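Local coordinates for Non-catalytic protein 1 (PDB 1WCU) that probably binds plant cell-wall polysaccharides as a non-catalytic family 29 carbohydrate-binding module of an anaerobic fungus, at residues A[63-77]-A[92-106]. Sequence-based numbering, arbitrary orientation.
Sequences CIYLQVKTETEGLVK and VGSFRSSSDFTEYKF
A chi1 of 61° sets Phe95 CG between the backbone N and the carbonyl carbon, which turns the ring over Gly74, whose CA lies 3.8 Å from the ring centroid in a CH-pi contact. Glycine suits that place because a side chain there would run into the ring. Val68 CG1, Thr70 CG2 and Val76 CG2 also touch Phe95, so the ring fills the space between two sheets; an alanine here would probably open a gap over Gly74 and take away one aromatic neighbour each of Val68 and Val76, which would keep Tyr104 and Phe106 respectively. Phe106, its CG anti to the carbonyl carbon, sends CE2 to within 3.5 Å of Val76 CG2, with Leu66 CD2 at the ring edge. Just after the chain's corner at 99-100, Phe101 takes the CB of Lys69 over the centre of its ring face, 3.7 Å from the centroid and 7° off the normal, while NZ reaches on to a salt bridge with Asp33. A lysine fits here because its methylenes pack on the ring and its charge can go beyond it. Tyr65 OH meets Glu103 OE2 at 2.6 Å, the carboxylate at the ring edge and its plane 81° from the ring's. Within the hairpin of strands 74-79 and 90-98, Val92 N and Gly93 N both donate to Val76 O, a classic beta bulge. The contact thus bridges the two antiparallel sheets of this beta-sandwich: strand 101-109 pairs with strand 62-70, which strand 129-137 flanks in turn, while strand 74-79 lies between strand 90-98 and strand 116-121.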
ATOM      1  N   CYS A  63       2.696  10.909  -1.731  1.00  8.11           N
ATOM      2  CA  CYS A  63       2.530   9.963  -2.827  1.00  8.00           C
ATOM      3  C   CYS A  63       2.783   8.555  -2.334  1.00  8.05           C
ATOM      4  O   CYS A  63       3.761   8.316  -1.612  1.00  7.75           O
ATOM      5  CB  CYS A  63       3.506  10.299  -3.937  1.00  8.21           C
ATOM      6  SG  CYS A  63       3.224   9.333  -5.468  1.00 10.62           S
ATOM      7  N   ILE A  64       1.914   7.635  -2.728  1.00  7.95           N
ATOM      8  CA  ILE A  64       2.124   6.214  -2.497  1.00  8.03           C
ATOM      9  C   ILE A  64       2.479   5.562  -3.834  1.00  7.79           C
ATOM     10  O   ILE A  64       1.707   5.642  -4.796  1.00  8.53           O
ATOM     11  CB  ILE A  64       0.860   5.546  -1.885  1.00  8.14           C
ATOM     12  CG1 ILE A  64       0.574   6.097  -0.477  1.00  8.03           C
ATOM     13  CG2 ILE A  64       1.000   4.025  -1.832  1.00  9.03           C
ATOM     14  CD1 ILE A  64      -0.826   5.844   0.036  1.00  8.30           C
ATOM     15  N   TYR A  65       3.637   4.910  -3.872  1.00  7.63           N
ATOM     16  CA  TYR A  65       4.132   4.163  -5.030  1.00  7.57           C
ATOM     17  C   TYR A  65       4.175   2.687  -4.671  1.00  7.72           C
ATOM     18  O   TYR A  65       4.570   2.323  -3.552  1.00  8.10           O
ATOM     19  CB  TYR A  65       5.539   4.635  -5.409  1.00  8.14           C
ATOM     20  CG  TYR A  65       6.220   3.807  -6.467  1.00  8.18           C
ATOM     21  CD1 TYR A  65       6.903   2.661  -6.133  1.00  9.59           C
ATOM     22  CD2 TYR A  65       6.186   4.180  -7.805  1.00  8.82           C
ATOM     23  CE1 TYR A  65       7.542   1.891  -7.109  1.00  9.81           C
ATOM     24  CE2 TYR A  65       6.814   3.408  -8.785  1.00  8.90           C
ATOM     25  CZ  TYR A  65       7.484   2.277  -8.425  1.00 10.58           C
ATOM     26  OH  TYR A  65       8.113   1.495  -9.388  1.00 12.51           O
ATOM     27  N   LEU A  66       3.788   1.831  -5.610  1.00  7.27           N
ATOM     28  CA  LEU A  66       4.093   0.394  -5.523  1.00  7.55           C
ATOM     29  C   LEU A  66       3.980  -0.250  -6.889  1.00  7.65           C
ATOM     30  O   LEU A  66       3.418   0.349  -7.829  1.00  7.54           O
ATOM     31  CB  LEU A  66       3.185  -0.321  -4.512  1.00  7.73           C
ATOM     32  CG  LEU A  66       1.758  -0.663  -4.945  1.00  9.81           C
ATOM     33  CD1 LEU A  66       1.114  -1.612  -3.929  1.00 10.59           C
ATOM     34  CD2 LEU A  66       0.926   0.570  -5.103  1.00 12.44           C
ATOM     35  N   GLN A  67       4.512  -1.460  -6.979  1.00  7.03           N
ATOM     36  CA  GLN A  67       4.317  -2.319  -8.147  1.00  8.24           C
ATOM     37  C   GLN A  67       3.410  -3.493  -7.774  1.00  7.71           C
ATOM     38  O   GLN A  67       3.542  -4.076  -6.692  1.00  8.04           O
ATOM     39  CB  GLN A  67       5.657  -2.827  -8.682  1.00  8.64           C
ATOM     40  CG  GLN A  67       6.590  -1.706  -9.110  1.00  9.77           C
ATOM     41  CD  GLN A  67       7.899  -2.172  -9.711  1.00 12.16           C
ATOM     42  OE1 GLN A  67       8.815  -1.355  -9.915  1.00 18.68           O
ATOM     43  NE2 GLN A  67       8.019  -3.464  -9.964  1.00 14.27           N
ATOM     44  N   VAL A  68       2.500  -3.827  -8.689  1.00  7.55           N
ATOM     45  CA  VAL A  68       1.545  -4.921  -8.477  1.00  7.90           C
ATOM     46  C   VAL A  68       1.537  -5.845  -9.693  1.00  7.95           C
ATOM     47  O   VAL A  68       1.600  -5.371 -10.835  1.00  8.51           O
ATOM     48  CB  VAL A  68       0.117  -4.396  -8.273  1.00  8.30           C
ATOM     49  CG1 VAL A  68      -0.828  -5.544  -7.914  1.00  8.62           C
ATOM     50  CG2 VAL A  68       0.098  -3.335  -7.186  1.00  9.25           C
ATOM     51  N   LYS A  69       1.447  -7.157  -9.435  1.00  7.84           N
ATOM     52  CA  LYS A  69       1.223  -8.194 -10.446  1.00  8.51           C
ATOM     53  C   LYS A  69       0.091  -9.041  -9.916  1.00  7.73           C
ATOM     54  O   LYS A  69       0.167  -9.536  -8.796  1.00  7.93           O
ATOM     55  CB  LYS A  69       2.486  -9.046 -10.633  1.00  8.89           C
ATOM     56  CG  LYS A  69       2.281 -10.238 -11.556  1.00  9.23           C
ATOM     57  CD  LYS A  69       3.561 -11.038 -11.734  1.00 11.21           C
ATOM     58  CE  LYS A  69       3.927 -11.832 -10.541  1.00 14.93           C
ATOM     59  NZ  LYS A  69       5.140 -12.681 -10.825  1.00 18.45           N
ATOM     60  N   THR A  70      -0.967  -9.218 -10.698  1.00  7.89           N
ATOM     61  CA  THR A  70      -2.135  -9.969 -10.233  1.00  8.07           C
ATOM     62  C   THR A  70      -3.128 -10.241 -11.349  1.00  8.08           C
ATOM     63  O   THR A  70      -3.186  -9.497 -12.331  1.00  8.16           O
ATOM     64  CB  THR A  70      -2.869  -9.191  -9.086  1.00  8.08           C
ATOM     65  OG1 THR A  70      -3.897 -10.019  -8.517  1.00  7.83           O
ATOM     66  CG2 THR A  70      -3.483  -7.904  -9.579  1.00  7.68           C
ATOM     67  N   GLU A  71      -3.940 -11.282 -11.155  1.00  8.98           N
ATOM     68  CA  GLU A  71      -5.076 -11.574 -12.026  1.00  9.92           C
ATOM     69  C   GLU A  71      -6.405 -10.985 -11.533  1.00 10.15           C
ATOM     70  O   GLU A  71      -7.426 -11.085 -12.213  1.00 11.70           O
ATOM     71  CB  GLU A  71      -5.212 -13.085 -12.221  1.00 10.47           C
ATOM     72  CG  GLU A  71      -4.088 -13.726 -13.009  0.50 11.04           C
ATOM     73  CD  GLU A  71      -4.371 -15.192 -13.262  0.50 12.58           C
ATOM     74  OE1 GLU A  71      -5.170 -15.491 -14.174  0.50 16.88           O
ATOM     75  OE2 GLU A  71      -3.825 -16.034 -12.520  0.50 15.16           O
ATOM     76  N   THR A  72      -6.413 -10.373 -10.348  1.00  8.79           N
ATOM     77  CA  THR A  72      -7.595  -9.686  -9.861  1.00  9.33           C
ATOM     78  C   THR A  72      -7.382  -8.153  -9.961  1.00  8.83           C
ATOM     79  O   THR A  72      -6.614  -7.682 -10.794  1.00  9.36           O
ATOM     80  CB  THR A  72      -8.014 -10.206  -8.454  1.00  9.47           C
ATOM     81  OG1 THR A  72      -9.307  -9.690  -8.105  1.00 10.05           O
ATOM     82  CG2 THR A  72      -6.996  -9.854  -7.356  1.00  9.19           C
ATOM     83  N   GLU A  73      -8.113  -7.391  -9.160  1.00  9.45           N
ATOM     84  CA  GLU A  73      -8.088  -5.935  -9.207  1.00  9.88           C
ATOM     85  C   GLU A  73      -8.569  -5.428  -7.867  1.00  9.10           C
ATOM     86  O   GLU A  73      -9.091  -6.197  -7.052  1.00  8.89           O
ATOM     87  CB  GLU A  73      -8.976  -5.411 -10.332  1.00 10.08           C
ATOM     88  CG  GLU A  73     -10.446  -5.814 -10.227  1.00 13.04           C
ATOM     89  CD  GLU A  73     -11.262  -5.380 -11.429  1.00 17.37           C
ATOM     90  OE1 GLU A  73     -10.801  -5.586 -12.578  1.00 27.04           O
ATOM     91  OE2 GLU A  73     -12.364  -4.828 -11.237  1.00 25.34           O
ATOM     92  N   GLY A  74      -8.448  -4.129  -7.640  1.00  7.94           N
ATOM     93  CA  GLY A  74      -8.904  -3.600  -6.373  1.00  8.35           C
ATOM     94  C   GLY A  74      -8.534  -2.172  -6.084  1.00  8.43           C
ATOM     95  O   GLY A  74      -8.308  -1.389  -6.990  1.00  8.44           O
ATOM     96  N   LEU A  75      -8.514  -1.838  -4.791  1.00  8.92           N
ATOM     97  CA  LEU A  75      -8.379  -0.470  -4.320  1.00  8.94           C
ATOM     98  C   LEU A  75      -7.173  -0.294  -3.421  1.00  9.05           C
ATOM     99  O   LEU A  75      -6.756  -1.217  -2.714  1.00  8.85           O
ATOM    100  CB  LEU A  75      -9.629  -0.071  -3.539  1.00 10.39           C
ATOM    101  CG  LEU A  75     -10.916   0.021  -4.380  1.00 12.85           C
ATOM    102  CD1 LEU A  75     -12.146   0.281  -3.559  1.00 14.94           C
ATOM    103  CD2 LEU A  75     -10.806   1.088  -5.433  1.00 15.89           C
ATOM    104  N   VAL A  76      -6.585   0.894  -3.490  1.00  7.98           N
ATOM    105  CA  VAL A  76      -5.576   1.365  -2.537  1.00  8.24           C
ATOM    106  C   VAL A  76      -6.189   2.531  -1.752  1.00  7.76           C
ATOM    107  O   VAL A  76      -6.833   3.424  -2.315  1.00  8.24           O
ATOM    108  CB  VAL A  76      -4.278   1.769  -3.253  1.00  8.28           C
ATOM    109  CG1 VAL A  76      -3.215   2.219  -2.264  1.00  9.42           C
ATOM    110  CG2 VAL A  76      -3.752   0.591  -4.067  1.00  9.72           C
ATOM    111  N   LYS A  77      -6.028   2.479  -0.434  1.00  7.19           N
ATOM    112  CA  LYS A  77      -6.649   3.444   0.461  1.00  7.76           C
ATOM    113  C   LYS A  77      -5.658   3.838   1.551  1.00  6.68           C
ATOM    114  O   LYS A  77      -4.624   3.201   1.726  1.00  7.20           O
ATOM    115  CB  LYS A  77      -7.883   2.839   1.135  1.00  7.78           C
ATOM    116  CG  LYS A  77      -8.906   2.196   0.204  1.00  9.40           C
ATOM    117  CD  LYS A  77     -10.022   1.576   1.000  1.00 11.15           C
ATOM    118  CE  LYS A  77     -11.112   0.922   0.169  1.00 13.47           C
ATOM    119  NZ  LYS A  77     -12.323   0.843   1.003  1.00 20.31           N
ATOM    120  N   VAL A  92      -7.539   6.188  -2.501  1.00  9.75           N
ATOM    121  CA  VAL A  92      -6.552   6.995  -3.219  1.00 10.18           C
ATOM    122  C   VAL A  92      -6.272   6.497  -4.632  1.00  9.77           C
ATOM    123  O   VAL A  92      -5.677   7.216  -5.436  1.00 10.68           O
ATOM    124  CB  VAL A  92      -5.216   7.160  -2.442  1.00 10.18           C
ATOM    125  CG1 VAL A  92      -5.463   7.854  -1.113  1.00 11.91           C
ATOM    126  CG2 VAL A  92      -4.482   5.842  -2.260  1.00 10.83           C
ATOM    127  N   GLY A  93      -6.706   5.283  -4.963  1.00  9.78           N
ATOM    128  CA  GLY A  93      -6.492   4.778  -6.316  1.00 10.14           C
ATOM    129  C   GLY A  93      -6.957   3.360  -6.486  1.00  9.93           C
ATOM    130  O   GLY A  93      -7.513   2.788  -5.551  1.00  9.89           O
ATOM    131  N   SER A  94      -6.775   2.821  -7.694  1.00 10.44           N
ATOM    132  CA  SER A  94      -7.148   1.444  -7.998  1.00 10.46           C
ATOM    133  C   SER A  94      -6.003   0.752  -8.696  1.00  9.97           C
ATOM    134  O   SER A  94      -5.173   1.417  -9.319  1.00 11.40           O
ATOM    135  CB  SER A  94      -8.380   1.399  -8.885  1.00 10.91           C
ATOM    136  OG  SER A  94      -8.128   2.017 -10.118  1.00 14.64           O
ATOM    137  N   PHE A  95      -5.949  -0.572  -8.573  1.00  9.07           N
ATOM    138  CA  PHE A  95      -5.026  -1.374  -9.373  1.00  8.79           C
ATOM    139  C   PHE A  95      -5.864  -2.330 -10.201  1.00  8.61           C
ATOM    140  O   PHE A  95      -7.020  -2.595  -9.867  1.00  9.16           O
ATOM    141  CB  PHE A  95      -3.976  -2.126  -8.524  1.00  8.95           C
ATOM    142  CG  PHE A  95      -4.560  -3.099  -7.554  1.00  8.54           C
ATOM    143  CD1 PHE A  95      -4.960  -2.676  -6.294  1.00  9.17           C
ATOM    144  CD2 PHE A  95      -4.738  -4.427  -7.892  1.00 10.27           C
ATOM    145  CE1 PHE A  95      -5.509  -3.549  -5.408  1.00  9.04           C
ATOM    146  CE2 PHE A  95      -5.295  -5.313  -6.996  1.00  8.25           C
ATOM    147  CZ  PHE A  95      -5.675  -4.877  -5.744  1.00  8.82           C
ATOM    148  N   ARG A  96      -5.254  -2.851 -11.259  1.00  7.95           N
ATOM    149  CA  ARG A  96      -5.958  -3.728 -12.210  1.00  7.98           C
ATOM    150  C   ARG A  96      -5.099  -4.954 -12.526  1.00  7.94           C
ATOM    151  O   ARG A  96      -3.994  -5.088 -12.014  1.00  8.30           O
ATOM    152  CB  ARG A  96      -6.383  -2.951 -13.456  1.00  8.61           C
ATOM    153  CG  ARG A  96      -5.318  -2.064 -14.075  1.00  8.18           C
ATOM    154  CD  ARG A  96      -4.223  -2.844 -14.775  1.00  7.80           C
ATOM    155  NE  ARG A  96      -3.294  -1.935 -15.469  1.00  7.19           N
ATOM    156  CZ  ARG A  96      -2.372  -2.347 -16.335  1.00  8.67           C
ATOM    157  NH1 ARG A  96      -2.263  -3.632 -16.642  1.00  9.58           N
ATOM    158  NH2 ARG A  96      -1.565  -1.467 -16.929  1.00  8.99           N
ATOM    159  N   SER A  97      -5.595  -5.856 -13.362  1.00  8.19           N
ATOM    160  CA  SER A  97      -4.852  -7.088 -13.649  1.00  8.95           C
ATOM    161  C   SER A  97      -3.650  -6.777 -14.525  1.00  9.07           C
ATOM    162  O   SER A  97      -3.723  -5.949 -15.448  1.00  9.19           O
ATOM    163  CB  SER A  97      -5.748  -8.178 -14.298  1.00 10.11           C
ATOM    164  OG  SER A  97      -6.910  -8.289 -13.491  0.50  9.26           O
ATOM    165  N   SER A  98      -2.546  -7.449 -14.233  1.00  8.61           N
ATOM    166  CA  SER A  98      -1.356  -7.366 -15.068  1.00  9.38           C
ATOM    167  C   SER A  98      -0.548  -8.625 -14.996  1.00  9.79           C
ATOM    168  O   SER A  98      -0.423  -9.226 -13.940  1.00 10.19           O
ATOM    169  CB  SER A  98      -0.494  -6.169 -14.705  1.00  9.37           C
ATOM    170  OG  SER A  98       0.057  -6.255 -13.396  1.00  9.67           O
ATOM    171  N   SER A  99      -0.009  -9.017 -16.150  1.00 10.35           N
ATOM    172  CA  SER A  99       0.797 -10.218 -16.285  1.00 11.38           C
ATOM    173  C   SER A  99       2.158 -10.127 -15.581  1.00 11.57           C
ATOM    174  O   SER A  99       2.678 -11.142 -15.068  1.00 13.31           O
ATOM    175  CB  SER A  99       0.906 -10.546 -17.800  1.00 12.43           C
ATOM    176  OG  SER A  99      -0.288 -11.243 -18.101  0.50 14.64           O
ATOM    177  N   ASP A 100       2.728  -8.930 -15.549  1.00 11.88           N
ATOM    178  CA  ASP A 100       3.983  -8.656 -14.841  1.00 11.71           C
ATOM    179  C   ASP A 100       3.755  -7.472 -13.929  1.00 11.15           C
ATOM    180  O   ASP A 100       2.663  -6.905 -13.893  1.00 11.31           O
ATOM    181  CB  ASP A 100       5.123  -8.360 -15.830  1.00 12.74           C
ATOM    182  CG  ASP A 100       6.510  -8.748 -15.288  1.00 15.09           C
ATOM    183  OD1 ASP A 100       6.712  -8.857 -14.050  1.00 17.86           O
ATOM    184  OD2 ASP A 100       7.428  -8.951 -16.127  1.00 21.50           O
ATOM    185  N   PHE A 101       4.779  -7.114 -13.166  1.00 10.09           N
ATOM    186  CA  PHE A 101       4.681  -5.979 -12.250  1.00 10.33           C
ATOM    187  C   PHE A 101       4.445  -4.663 -12.981  1.00 10.79           C
ATOM    188  O   PHE A 101       5.157  -4.322 -13.933  1.00 12.80           O
ATOM    189  CB  PHE A 101       5.928  -5.929 -11.349  1.00 10.53           C
ATOM    190  CG  PHE A 101       5.928  -7.014 -10.313  1.00  9.25           C
ATOM    191  CD1 PHE A 101       5.249  -6.850  -9.122  1.00 10.30           C
ATOM    192  CD2 PHE A 101       6.520  -8.238 -10.565  1.00 10.82           C
ATOM    193  CE1 PHE A 101       5.191  -7.871  -8.190  1.00 10.97           C
ATOM    194  CE2 PHE A 101       6.472  -9.252  -9.638  1.00 11.98           C
ATOM    195  CZ  PHE A 101       5.799  -9.073  -8.446  1.00 10.78           C
ATOM    196  N   THR A 102       3.412  -3.956 -12.543  1.00  9.89           N
ATOM    197  CA  THR A 102       2.999  -2.659 -13.087  1.00  9.79           C
ATOM    198  C   THR A 102       3.194  -1.596 -12.000  1.00  9.06           C
ATOM    199  O   THR A 102       2.827  -1.812 -10.845  1.00  8.39           O
ATOM    200  CB  THR A 102       1.506  -2.717 -13.452  1.00 10.36           C
ATOM    201  OG1 THR A 102       1.291  -3.789 -14.382  1.00 12.63           O
ATOM    202  CG2 THR A 102       0.974  -1.421 -14.023  1.00 10.38           C
ATOM    203  N   GLU A 103       3.777  -0.454 -12.364  1.00  9.00           N
ATOM    204  CA  GLU A 103       3.968   0.649 -11.445  1.00  9.93           C
ATOM    205  C   GLU A 103       2.699   1.466 -11.297  1.00  9.24           C
ATOM    206  O   GLU A 103       2.005   1.740 -12.296  1.00 10.17           O
ATOM    207  CB  GLU A 103       5.054   1.607 -11.962  1.00 10.28           C
ATOM    208  CG  GLU A 103       6.406   0.974 -12.239  1.00 12.48           C
ATOM    209  CD  GLU A 103       7.437   2.012 -12.660  1.00 14.56           C
ATOM    210  OE1 GLU A 103       7.544   2.290 -13.876  1.00 18.80           O
ATOM    211  OE2 GLU A 103       8.148   2.526 -11.792  1.00 17.11           O
ATOM    212  N   TYR A 104       2.417   1.884 -10.065  1.00  8.35           N
ATOM    213  CA  TYR A 104       1.347   2.806  -9.759  1.00  8.86           C
ATOM    214  C   TYR A 104       1.864   3.906  -8.834  1.00  8.83           C
ATOM    215  O   TYR A 104       2.663   3.630  -7.924  1.00  8.36           O
ATOM    216  CB  TYR A 104       0.220   2.079  -9.031  1.00  8.68           C
ATOM    217  CG  TYR A 104      -0.478   0.978  -9.816  1.00  7.94           C
ATOM    218  CD1 TYR A 104       0.020  -0.322  -9.844  1.00  8.22           C
ATOM    219  CD2 TYR A 104      -1.651   1.233 -10.519  1.00  8.25           C
ATOM    220  CE1 TYR A 104      -0.613  -1.323 -10.569  1.00  8.53           C
ATOM    221  CE2 TYR A 104      -2.291   0.230 -11.230  1.00  7.30           C
ATOM    222  CZ  TYR A 104      -1.765  -1.043 -11.251  1.00  8.64           C
ATOM    223  OH  TYR A 104      -2.417  -2.062 -11.932  1.00  8.76           O
ATOM    224  N   LYS A 105       1.373   5.121  -9.044  1.00  9.17           N
ATOM    225  CA  LYS A 105       1.591   6.254  -8.142  1.00 10.46           C
ATOM    226  C   LYS A 105       0.242   6.864  -7.812  1.00 10.75           C
ATOM    227  O   LYS A 105      -0.516   7.196  -8.723  1.00 11.71           O
ATOM    228  CB  LYS A 105       2.435   7.336  -8.808  1.00 11.14           C
ATOM    229  CG  LYS A 105       3.891   7.006  -8.914  1.00 13.01           C
ATOM    230  CD  LYS A 105       4.735   8.217  -9.295  1.00 13.93           C
ATOM    231  CE  LYS A 105       4.362   8.793 -10.655  1.00 14.87           C
ATOM    232  NZ  LYS A 105       5.339   9.818 -11.144  1.00 16.05           N
ATOM    233  N   PHE A 106      -0.054   7.019  -6.524  1.00  9.66           N
ATOM    234  CA  PHE A 106      -1.338   7.556  -6.052  1.00 10.32           C
ATOM    235  C   PHE A 106      -1.101   8.810  -5.217  1.00 10.35           C
ATOM    236  O   PHE A 106      -0.339   8.788  -4.264  1.00  9.47           O
ATOM    237  CB  PHE A 106      -2.119   6.536  -5.231  1.00 11.59           C
ATOM    238  CG  PHE A 106      -2.307   5.199  -5.918  1.00 10.97           C
ATOM    239  CD1 PHE A 106      -3.066   5.102  -7.064  1.00 13.25           C
ATOM    240  CD2 PHE A 106      -1.707   4.067  -5.422  1.00 12.81           C
ATOM    241  CE1 PHE A 106      -3.243   3.874  -7.696  1.00 13.88           C
ATOM    242  CE2 PHE A 106      -1.880   2.848  -6.050  1.00 14.40           C
ATOM    243  CZ  PHE A 106      -2.657   2.759  -7.172  1.00 13.27           C
TER
HETATM  244  O   HOH W   1       7.114 -11.433 -12.671  1.00 35.99           O
HETATM  245  O   HOH W   2      -8.495  -5.873 -14.118  1.00 13.54           O
HETATM  246  O   HOH W   3      -9.358  -8.668 -12.978  1.00 35.91           O